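Local coordinates for protein tRNA (adenine(22)-N(1))-methyltransferase (Bacillus subtilis, PDB 6Q56) that catalyses the S-adenosyl-L-methionine-dependent methylation of N1 of adenosine 22 in tRNA, at residues 89-94 / 116-121; 104-109 / 133-138; 199-204 / 226-231. The protein carries 2 engineered substitutions. One frame throughout, in Å; residues are numbered along the deposited sequence.

Contact 1. Residues 89-94 / 116-121; sequences DAITIA and ERLILQ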
loop_
_atom_site.group_PDB
_atom_site.type_symbol
_atom_site.label_atom_id
_atom_site.label_comp_id
_atom_site.label_asym_id
_atom_site.label_seq_id
_atom_site.Cartn_x
_atom_site.Cartn_y
_atom_site.Cartn_z
ATOM N N ASP A 89 -7.398 -14.356 5.649
ATOM C CA ASP A 89 -8.041 -13.400 6.528
ATOM C C ASP A 89 -7.343 -12.048 6.492
ATOM O O ASP A 89 -7.856 -11.055 6.975
ATOM C CB ASP A 89 -8.035 -13.944 7.942
ATOM C CG ASP A 89 -8.851 -15.194 8.070
ATOM O OD1 ASP A 89 -9.985 -15.195 7.567
ATOM O OD2 ASP A 89 -8.356 -16.174 8.656
ATOM N N ALA A 90 -6.161 -12.038 5.911
ATOM C CA ALA A 90 -5.382 -10.829 5.783
ATOM C C ALA A 90 -4.626 -10.912 4.481
ATOM O O ALA A 90 -4.185 -11.973 4.088
ATOM C CB ALA A 90 -4.423 -10.682 6.942
ATOM N N ILE A 91 -4.479 -9.786 3.813
ATOM C CA ILE A 91 -3.767 -9.766 2.564
ATOM C C ILE A 91 -2.742 -8.658 2.568
ATOM O O ILE A 91 -3.055 -7.508 2.813
ATOM C CB ILE A 91 -4.719 -9.587 1.382
ATOM C CG1 ILE A 91 -5.746 -10.712 1.375
ATOM C CG2 ILE A 91 -3.940 -9.561 0.085
ATOM C CD1 ILE A 91 -6.553 -10.775 0.114
ATOM N N THR A 92 -1.507 -9.033 2.287
ATOM C CA THR A 92 -0.418 -8.084 2.240
ATOM C C THR A 92 0.091 -7.925 0.820
ATOM O O THR A 92 0.358 -8.894 0.132
ATOM C CB THR A 92 0.753 -8.520 3.137
ATOM O OG1 THR A 92 1.127 -9.864 2.829
ATOM C CG2 THR A 92 0.377 -8.443 4.584
ATOM N N ILE A 93 0.230 -6.677 0.404
ATOM C CA ILE A 93 0.749 -6.340 -0.907
ATOM C C ILE A 93 1.708 -5.181 -0.695
ATOM O O ILE A 93 1.291 -4.082 -0.368
ATOM C CB ILE A 93 -0.351 -5.925 -1.889
ATOM C CG1 ILE A 93 -1.582 -6.816 -1.744
ATOM C CG2 ILE A 93 0.182 -5.977 -3.306
ATOM C CD1 ILE A 93 -2.720 -6.440 -2.662
ATOM N N ALA A 94 2.993 -5.441 -0.873
ATOM C CA ALA A 94 4.009 -4.428 -0.661
ATOM C C ALA A 94 5.118 -4.439 -1.701
ATOM O O ALA A 94 5.240 -5.359 -2.485
ATOM C CB ALA A 94 4.600 -4.600 0.722
ATOM N N GLU A 116 -11.534 -9.434 4.802
ATOM C CA GLU A 116 -10.105 -9.628 4.914
ATOM C C GLU A 116 -9.460 -8.302 5.234
ATOM O O GLU A 116 -9.852 -7.283 4.691
ATOM C CB GLU A 116 -9.523 -10.147 3.603
ATOM C CG GLU A 116 -10.201 -11.375 3.037
ATOM C CD GLU A 116 -11.233 -11.040 1.988
ATOM O OE1 GLU A 116 -11.541 -9.851 1.806
ATOM O OE2 GLU A 116 -11.730 -11.971 1.340
ATOM N N ARG A 117 -8.468 -8.307 6.110
ATOM C CA ARG A 117 -7.770 -7.075 6.419
ATOM C C ARG A 117 -6.723 -6.868 5.337
ATOM O O ARG A 117 -5.958 -7.772 5.026
ATOM C CB ARG A 117 -7.086 -7.116 7.780
ATOM C CG ARG A 117 -6.123 -5.963 7.976
ATOM C CD ARG A 117 -5.496 -5.939 9.351
ATOM N NE ARG A 117 -6.452 -5.554 10.370
ATOM C CZ ARG A 117 -6.154 -5.397 11.651
ATOM N NH1 ARG A 117 -4.918 -5.583 12.072
ATOM N NH2 ARG A 117 -7.097 -5.047 12.503
ATOM N N LEU A 118 -6.704 -5.681 4.754
ATOM C CA LEU A 118 -5.742 -5.372 3.719
ATOM C C LEU A 118 -4.638 -4.514 4.307
ATOM O O LEU A 118 -4.902 -3.507 4.936
ATOM C CB LEU A 118 -6.403 -4.645 2.555
ATOM C CG LEU A 118 -7.565 -5.341 1.851
ATOM C CD1 LEU A 118 -8.122 -4.454 0.752
ATOM C CD2 LEU A 118 -7.156 -6.684 1.288
ATOM N N ILE A 119 -3.400 -4.939 4.094
ATOM C CA ILE A 119 -2.232 -4.222 4.565
ATOM C C ILE A 119 -1.420 -3.947 3.316
ATOM O O ILE A 119 -0.693 -4.801 2.823
ATOM C CB ILE A 119 -1.417 -5.039 5.569
ATOM C CG1 ILE A 119 -2.341 -5.706 6.580
ATOM C CG2 ILE A 119 -0.412 -4.150 6.272
ATOM C CD1 ILE A 119 -1.666 -6.781 7.389
ATOM N N LEU A 120 -1.576 -2.741 2.800
ATOM C CA LEU A 120 -0.940 -2.334 1.569
ATOM C C LEU A 120 0.223 -1.381 1.775
ATOM O O LEU A 120 0.101 -0.384 2.467
ATOM C CB LEU A 120 -1.995 -1.680 0.698
ATOM C CG LEU A 120 -3.310 -2.457 0.681
ATOM C CD1 LEU A 120 -4.460 -1.616 0.171
ATOM C CD2 LEU A 120 -3.156 -3.714 -0.146
ATOM N N GLN A 121 1.348 -1.701 1.153
ATOM C CA GLN A 121 2.539 -0.878 1.256
ATOM C C GLN A 121 2.977 -0.397 -0.117
ATOM O O GLN A 121 3.771 -1.041 -0.794
ATOM C CB GLN A 121 3.673 -1.630 1.951
ATOM C CG GLN A 121 4.890 -0.776 2.242
ATOM C CD GLN A 121 5.888 -0.769 1.108
ATOM O OE1 GLN A 121 6.353 -1.810 0.669
ATOM N NE2 GLN A 121 6.227 0.411 0.635
#

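Contact 2. Residues 104-109 / 133-138; sequences ILEAGK and LYKERY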
loop_
_atom_site.group_PDB
_atom_site.type_symbol
_atom_site.label_atom_id
_atom_site.label_comp_id
_atom_site.label_asym_id
_atom_site.label_seq_id
_atom_site.Cartn_x
_atom_site.Cartn_y
_atom_site.Cartn_z
ATOM N N ILE A 104 -4.159 -4.657 -8.836
ATOM C CA ILE A 104 -4.229 -6.008 -8.316
ATOM C C ILE A 104 -5.536 -6.191 -7.546
ATOM O O ILE A 104 -6.256 -7.156 -7.758
ATOM C CB ILE A 104 -3.002 -6.321 -7.440
ATOM C CG1 ILE A 104 -1.769 -6.480 -8.322
ATOM C CG2 ILE A 104 -3.220 -7.575 -6.620
ATOM C CD1 ILE A 104 -0.466 -6.536 -7.567
ATOM N N LEU A 105 -5.843 -5.258 -6.656
ATOM C CA LEU A 105 -7.064 -5.337 -5.868
ATOM C C LEU A 105 -8.311 -5.364 -6.745
ATOM O O LEU A 105 -9.210 -6.153 -6.521
ATOM C CB LEU A 105 -7.175 -4.159 -4.906
ATOM C CG LEU A 105 -6.456 -4.175 -3.555
ATOM C CD1 LEU A 105 -6.431 -5.537 -2.898
ATOM C CD2 LEU A 105 -5.068 -3.591 -3.649
ATOM N N GLU A 106 -8.360 -4.488 -7.737
ATOM C CA GLU A 106 -9.512 -4.408 -8.624
ATOM C C GLU A 106 -9.652 -5.637 -9.513
ATOM O O GLU A 106 -10.746 -6.132 -9.716
ATOM C CB GLU A 106 -9.438 -3.147 -9.474
ATOM C CG GLU A 106 -10.545 -3.006 -10.506
ATOM C CD GLU A 106 -11.913 -2.789 -9.896
ATOM O OE1 GLU A 106 -11.998 -2.368 -8.736
ATOM O OE2 GLU A 106 -12.909 -3.039 -10.587
ATOM N N ALA A 107 -8.542 -6.125 -10.038
ATOM C CA ALA A 107 -8.570 -7.287 -10.912
ATOM C C ALA A 107 -8.994 -8.550 -10.179
ATOM O O ALA A 107 -9.566 -9.445 -10.774
ATOM C CB ALA A 107 -7.216 -7.493 -11.562
ATOM N N GLY A 108 -8.708 -8.622 -8.889
ATOM C CA GLY A 108 -9.057 -9.796 -8.125
ATOM C C GLY A 108 -10.020 -9.587 -6.983
ATOM O O GLY A 108 -9.993 -10.334 -6.022
ATOM N N LYS A 109 -10.876 -8.583 -7.078
ATOM C CA LYS A 109 -11.824 -8.328 -6.009
ATOM C C LYS A 109 -12.883 -9.414 -5.912
ATOM O O LYS A 109 -13.656 -9.431 -4.974
ATOM C CB LYS A 109 -12.472 -6.960 -6.150
ATOM C CG LYS A 109 -13.256 -6.728 -7.418
ATOM C CD LYS A 109 -13.831 -5.326 -7.394
ATOM C CE LYS A 109 -14.584 -4.992 -8.660
ATOM N NZ LYS A 109 -15.333 -3.724 -8.500
ATOM N N LEU A 133 -10.003 1.846 -2.412
ATOM C CA LEU A 133 -10.570 1.444 -1.136
ATOM C C LEU A 133 -11.904 2.127 -0.875
ATOM O O LEU A 133 -12.870 1.494 -0.472
ATOM C CB LEU A 133 -9.619 1.782 0.007
ATOM C CG LEU A 133 -8.382 0.918 0.157
ATOM C CD1 LEU A 133 -7.553 1.432 1.311
ATOM C CD2 LEU A 133 -8.751 -0.536 0.364
ATOM N N TYR A 134 -11.947 3.425 -1.109
ATOM C CA TYR A 134 -13.157 4.196 -0.884
ATOM C C TYR A 134 -14.308 3.716 -1.762
ATOM O O TYR A 134 -15.464 3.941 -1.458
ATOM C CB TYR A 134 -12.889 5.679 -1.126
ATOM C CG TYR A 134 -14.021 6.566 -0.717
ATOM C CD1 TYR A 134 -14.100 7.070 0.563
ATOM C CD2 TYR A 134 -15.018 6.891 -1.609
ATOM C CE1 TYR A 134 -15.143 7.881 0.943
ATOM C CE2 TYR A 134 -16.068 7.697 -1.238
ATOM C CZ TYR A 134 -16.123 8.193 0.038
ATOM O OH TYR A 134 -17.159 9.000 0.405
ATOM N N LYS A 135 -13.953 3.230 -2.936
ATOM C CA LYS A 135 -14.930 2.823 -3.919
ATOM C C LYS A 135 -15.486 1.456 -3.620
ATOM O O LYS A 135 -16.641 1.189 -3.881
ATOM C CB LYS A 135 -14.299 2.859 -5.312
ATOM C CG LYS A 135 -15.017 2.048 -6.370
ATOM C CD LYS A 135 -14.369 2.191 -7.732
ATOM C CE LYS A 135 -13.126 1.329 -7.863
ATOM N NZ LYS A 135 -13.438 -0.095 -8.127
ATOM N N GLU A 136 -14.646 0.575 -3.088
ATOM C CA GLU A 136 -15.073 -0.781 -2.770
ATOM C C GLU A 136 -15.581 -0.856 -1.338
ATOM O O GLU A 136 -15.728 -1.942 -0.777
ATOM C CB GLU A 136 -13.917 -1.763 -2.965
ATOM C CG GLU A 136 -13.366 -1.797 -4.381
ATOM C CD GLU A 136 -14.395 -2.252 -5.398
ATOM O OE1 GLU A 136 -15.512 -2.629 -4.986
ATOM O OE2 GLU A 136 -14.087 -2.233 -6.607
ATOM N N ARG A 137 -15.850 0.305 -0.752
ATOM C CA ARG A 137 -16.332 0.913 0.553
ATOM C C ARG A 137 -15.466 0.672 1.828
ATOM O O ARG A 137 -15.825 1.090 2.930
ATOM C CB ARG A 137 -17.840 0.643 0.856
ATOM C CG ARG A 137 -18.789 1.186 -0.202
ATOM C CD ARG A 137 -20.238 0.892 0.149
ATOM N NE ARG A 137 -20.630 1.495 1.419
ATOM C CZ ARG A 137 -21.144 2.715 1.539
ATOM N NH1 ARG A 137 -21.331 3.467 0.463
ATOM N NH2 ARG A 137 -21.472 3.184 2.735
ATOM N N TYR A 138 -14.340 -0.003 1.633
ATOM C CA TYR A 138 -13.424 -0.312 2.721
ATOM C C TYR A 138 -13.182 0.909 3.599
ATOM O O TYR A 138 -13.400 2.046 3.183
ATOM C CB TYR A 138 -12.092 -0.824 2.168
ATOM C CG TYR A 138 -12.207 -2.127 1.409
ATOM C CD1 TYR A 138 -12.111 -3.346 2.066
ATOM C CD2 TYR A 138 -12.410 -2.137 0.036
ATOM C CE1 TYR A 138 -12.215 -4.539 1.377
ATOM C CE2 TYR A 138 -12.515 -3.325 -0.662
ATOM C CZ TYR A 138 -12.416 -4.524 0.013
ATOM O OH TYR A 138 -12.521 -5.710 -0.677
#

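Contact 3. Residues 199-204 / 226-231; sequences QHTQSI and DRMELL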
loop_
_atom_site.group_PDB
_atom_site.type_symbol
_atom_site.label_atom_id
_atom_site.label_comp_id
_atom_site.label_asym_id
_atom_site.label_seq_id
_atom_site.Cartn_x
_atom_site.Cartn_y
_atom_site.Cartn_z
ATOM N N GLN A 199 7.040 21.640 -3.364
ATOM C CA GLN A 199 8.096 22.405 -3.988
ATOM C C GLN A 199 8.259 21.936 -5.415
ATOM O O GLN A 199 8.437 22.739 -6.318
ATOM C CB GLN A 199 9.405 22.254 -3.228
ATOM C CG GLN A 199 9.393 22.908 -1.861
ATOM C CD GLN A 199 10.607 22.545 -1.020
ATOM O OE1 GLN A 199 11.442 21.738 -1.425
ATOM N NE2 GLN A 199 10.706 23.142 0.154
ATOM N N HIS A 200 8.188 20.631 -5.625
ATOM C CA HIS A 200 8.337 20.096 -6.964
ATOM C C HIS A 200 7.165 20.483 -7.852
ATOM O O HIS A 200 7.323 20.635 -9.052
ATOM C CB HIS A 200 8.496 18.583 -6.945
ATOM C CG HIS A 200 8.592 17.981 -8.309
ATOM N ND1 HIS A 200 7.841 16.898 -8.702
ATOM C CD2 HIS A 200 9.331 18.336 -9.383
ATOM C CE1 HIS A 200 8.125 16.600 -9.955
ATOM N NE2 HIS A 200 9.024 17.458 -10.393
ATOM N N THR A 201 5.992 20.642 -7.258
ATOM C CA THR A 201 4.815 21.022 -8.010
ATOM C C THR A 201 4.937 22.478 -8.435
ATOM O O THR A 201 4.664 22.819 -9.565
ATOM C CB THR A 201 3.533 20.830 -7.190
ATOM O OG1 THR A 201 3.333 19.440 -6.932
ATOM C CG2 THR A 201 2.349 21.355 -7.938
ATOM N N GLN A 202 5.364 23.331 -7.519
ATOM C CA GLN A 202 5.522 24.745 -7.823
ATOM C C GLN A 202 6.521 24.972 -8.953
ATOM O O GLN A 202 6.323 25.829 -9.796
ATOM C CB GLN A 202 5.963 25.513 -6.583
ATOM C CG GLN A 202 4.957 25.443 -5.457
ATOM C CD GLN A 202 5.526 25.885 -4.131
ATOM O OE1 GLN A 202 6.697 25.649 -3.832
ATOM N NE2 GLN A 202 4.697 26.522 -3.317
ATOM N N SER A 203 7.584 24.188 -8.971
ATOM C CA SER A 203 8.598 24.323 -10.002
ATOM C C SER A 203 8.028 24.005 -11.371
ATOM O O SER A 203 8.396 24.618 -12.360
ATOM C CB SER A 203 9.794 23.422 -9.697
ATOM O OG SER A 203 10.411 23.794 -8.480
ATOM N N ILE A 204 7.133 23.038 -11.434
ATOM C CA ILE A 204 6.541 22.687 -12.703
ATOM C C ILE A 204 5.539 23.764 -13.093
ATOM O O ILE A 204 5.374 24.074 -14.265
ATOM C CB ILE A 204 5.863 21.314 -12.652
ATOM C CG1 ILE A 204 6.895 20.231 -12.385
ATOM C CG2 ILE A 204 5.160 21.023 -13.959
ATOM C CD1 ILE A 204 6.309 18.842 -12.305
ATOM N N ASP A 226 -4.311 23.425 -8.155
ATOM C CA ASP A 226 -5.200 22.665 -7.294
ATOM C C ASP A 226 -4.356 21.797 -6.369
ATOM O O ASP A 226 -4.603 21.726 -5.176
ATOM C CB ASP A 226 -6.153 21.805 -8.120
ATOM C CG ASP A 226 -7.172 21.073 -7.267
ATOM O OD1 ASP A 226 -8.009 21.735 -6.624
ATOM O OD2 ASP A 226 -7.142 19.832 -7.240
ATOM N N ARG A 227 -3.346 21.155 -6.938
ATOM C CA ARG A 227 -2.454 20.299 -6.173
ATOM C C ARG A 227 -1.696 21.107 -5.134
ATOM O O ARG A 227 -1.576 20.693 -3.995
ATOM C CB ARG A 227 -1.481 19.575 -7.099
ATOM C CG ARG A 227 -0.483 18.682 -6.390
ATOM C CD ARG A 227 -1.171 17.598 -5.590
ATOM N NE ARG A 227 -1.743 16.555 -6.434
ATOM C CZ ARG A 227 -1.094 15.461 -6.813
ATOM N NH1 ARG A 227 0.156 15.262 -6.437
ATOM N NH2 ARG A 227 -1.699 14.569 -7.573
ATOM N N MET A 228 -1.182 22.260 -5.535
ATOM C CA MET A 228 -0.435 23.112 -4.623
ATOM C C MET A 228 -1.292 23.549 -3.449
ATOM O O MET A 228 -0.885 23.426 -2.310
ATOM C CB MET A 228 0.126 24.331 -5.352
ATOM C CG MET A 228 1.270 24.008 -6.291
ATOM S SD MET A 228 1.681 25.354 -7.407
ATOM C CE MET A 228 1.917 26.682 -6.245
ATOM N N GLU A 229 -2.479 24.065 -3.727
ATOM C CA GLU A 229 -3.359 24.517 -2.664
ATOM C C GLU A 229 -3.673 23.364 -1.735
ATOM O O GLU A 229 -3.670 23.514 -0.520
ATOM C CB GLU A 229 -4.651 25.100 -3.230
ATOM C CG GLU A 229 -5.746 25.296 -2.199
ATOM C CD GLU A 229 -5.375 26.282 -1.113
ATOM O OE1 GLU A 229 -4.561 27.183 -1.369
ATOM O OE2 GLU A 229 -5.911 26.155 -0.003
ATOM N N LEU A 230 -3.939 22.215 -2.333
ATOM C CA LEU A 230 -4.257 21.004 -1.589
ATOM C C LEU A 230 -3.146 20.670 -0.611
ATOM O O LEU A 230 -3.385 20.445 0.571
ATOM C CB LEU A 230 -4.455 19.837 -2.548
ATOM C CG LEU A 230 -5.164 18.624 -1.979
ATOM C CD1 LEU A 230 -5.607 17.706 -3.099
ATOM C CD2 LEU A 230 -4.265 17.892 -1.003
ATOM N N LEU A 231 -1.924 20.641 -1.117
ATOM C CA LEU A 231 -0.776 20.339 -0.290
ATOM C C LEU A 231 -0.569 21.429 0.749
ATOM O O LEU A 231 -0.218 21.155 1.884
ATOM C CB LEU A 231 0.474 20.174 -1.147
ATOM C CG LEU A 231 0.460 18.930 -2.026
ATOM C CD1 LEU A 231 1.738 18.831 -2.832
ATOM C CD2 LEU A 231 0.242 17.688 -1.182
#

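Contact 1. Residues 89-94 / 116-121
I93 and L120 lie alongside one another, pointing the same way, with I93 CD1 3.7 Å from L120 CD2. Two residues earlier on this face, L118 CD2 comes within 3.8 Å of I91 CB, the L118 CG being anti to the carbonyl carbon (chi1 -58°). On the other face, T92 and I119 also run side by side, T92 CG2 meeting I119 CD1 at 3.8 Å. The T92 hydroxyl takes no part in this; OG1 is hydrogen-bonded to D25 on the neighbouring strand 21-26. A94 and Q121 close that face, A94 CB lying 3.3 Å from Q121 CB. The bend of Q121 at chi2 brings OE1 back over A94, where it accepts from G95 N and R9. R117 leads away from this strand pair, its NE in a salt bridge with E159 OE2. Between the two faces, five backbone bonds hold the strands parallel (6° between axes), beginning with R117 N to D89 O and ending with Q121 N to I93 O at 2.8 Å, nearly straight at 175°. Helix 8-14 touches the T92 and I119 face, while strands 21-26 and 151-159 flank the pair. The two strands, joined through helix 98-107, form a beta-alpha-beta unit in the central sheet of the Rossmann-like methyltransferase fold.

Contact 2. Residues 104-109 / 133-138
K109 and E136 bring the backbones closest, their CA atoms still 8.8 Å apart, a gap bridged by side chains. The chain at 104-109 leaves helical geometry at G108, and K109 then reaches across with its carbon chain extended beyond CG. K109 NZ meets E136 OE2 at 2.7 Å, on the syn side of the carboxylate and 18° out of its plane. K135 NZ also donates to E136 OE2, at 2.7 Å, but from above that plane. The same ammonium bonds E106 OE1 at 2.8 Å, again from above the carboxylate, 44° out of its plane; bends at chi3 and chi4 curl the K135 chain to bring NZ there. A longer salt bridge, 3.3 Å from K109 NZ to E106 OE2, completes the ring of four charges. E106 OE1 additionally accepts from W132 NE1 on helix 127-135. Within the ring the two carboxylates are nearly coplanar (25° between planes), with E106 OE1 3.0 Å from E136 OE2. The like-charged K109 NZ and K135 NZ stand 4.1 Å apart. With an alanine in place of E136, K109 would probably lose its short bridge and keep the longer one to E106, and K135 would lose one of its two carboxylate partners. Under the network, L105 and L133 pack on L120 and L118 of strand 117-122. Two lysines and two glutamates balance in charge, and the close oxygens are probably tolerated because both receive ammonium donors; at the protein surface, such a network probably links segments 104-109 and 133-138 largely by electrostatics.

Contact 3. Residues 199-204 / 226-231
T201 and M228 carry the apolar part of the contact, sliding past each other in opposite directions, with T201 CG2 only 3.3 Å from M228 CG, tighter than usual for two carbons. The methyl is placed there because CG2 is anti to the backbone N of T201. M228 then bends at chi3 (53°) and brings its terminal CE to 3.4 Å from Q202 CG, while SD passes beside the same residue. Looser contacts come from T201 OG1, which lies 3.9 Å from R227 CG and 4.4 Å from L231 CD1. The helices pack as an antiparallel hairpin, in which the axes of segments 199-204 and 226-231 approach to 9.5 Å and cross at -154°, consistent with the C-terminal coiled-coil part of TrmK beyond the Rossmann-like domain. M228 also touches L198 and Y205 on helix 188-210, and L231 touches W194 and L198, extending the apolar seam along that helix. The side-chain hydrogen bonds of T201 and S203 both go to carbonyls of their own helix. T201 OG1 bonds E197 O one turn earlier, which satisfies the hydroxyl of the buried T201. On the side directed away from the partner helix, S203 OG bonds Q199 O at 3.1 Å, and the backbone N of S203 reaches that oxygen from the opposite face of its carbonyl plane.

How the contacts relate
Contacts 1 and 2 belong to one Rossmann-like body, with centres 12 Å apart, and their segments alternate along the chain: strand 90-96, helix 98-107, strand 117-122, helix 127-135. They touch directly, L105 CD2 lying 3.8 Å from I93 CD1 and L133 CD2 4.0 Å from L118 CD1. Thus the sheet of contact 1 and the helices of contact 2 are adjoining layers, with the charged network on the outer surface. Contact 3 follows later, between helices 188-210 and 215-234, its centre 31 Å from that of contact 1 and 28 Å from that of contact 2. It touches neither, consistent with a methyltransferase core carrying a separate C-terminal helical hairpin.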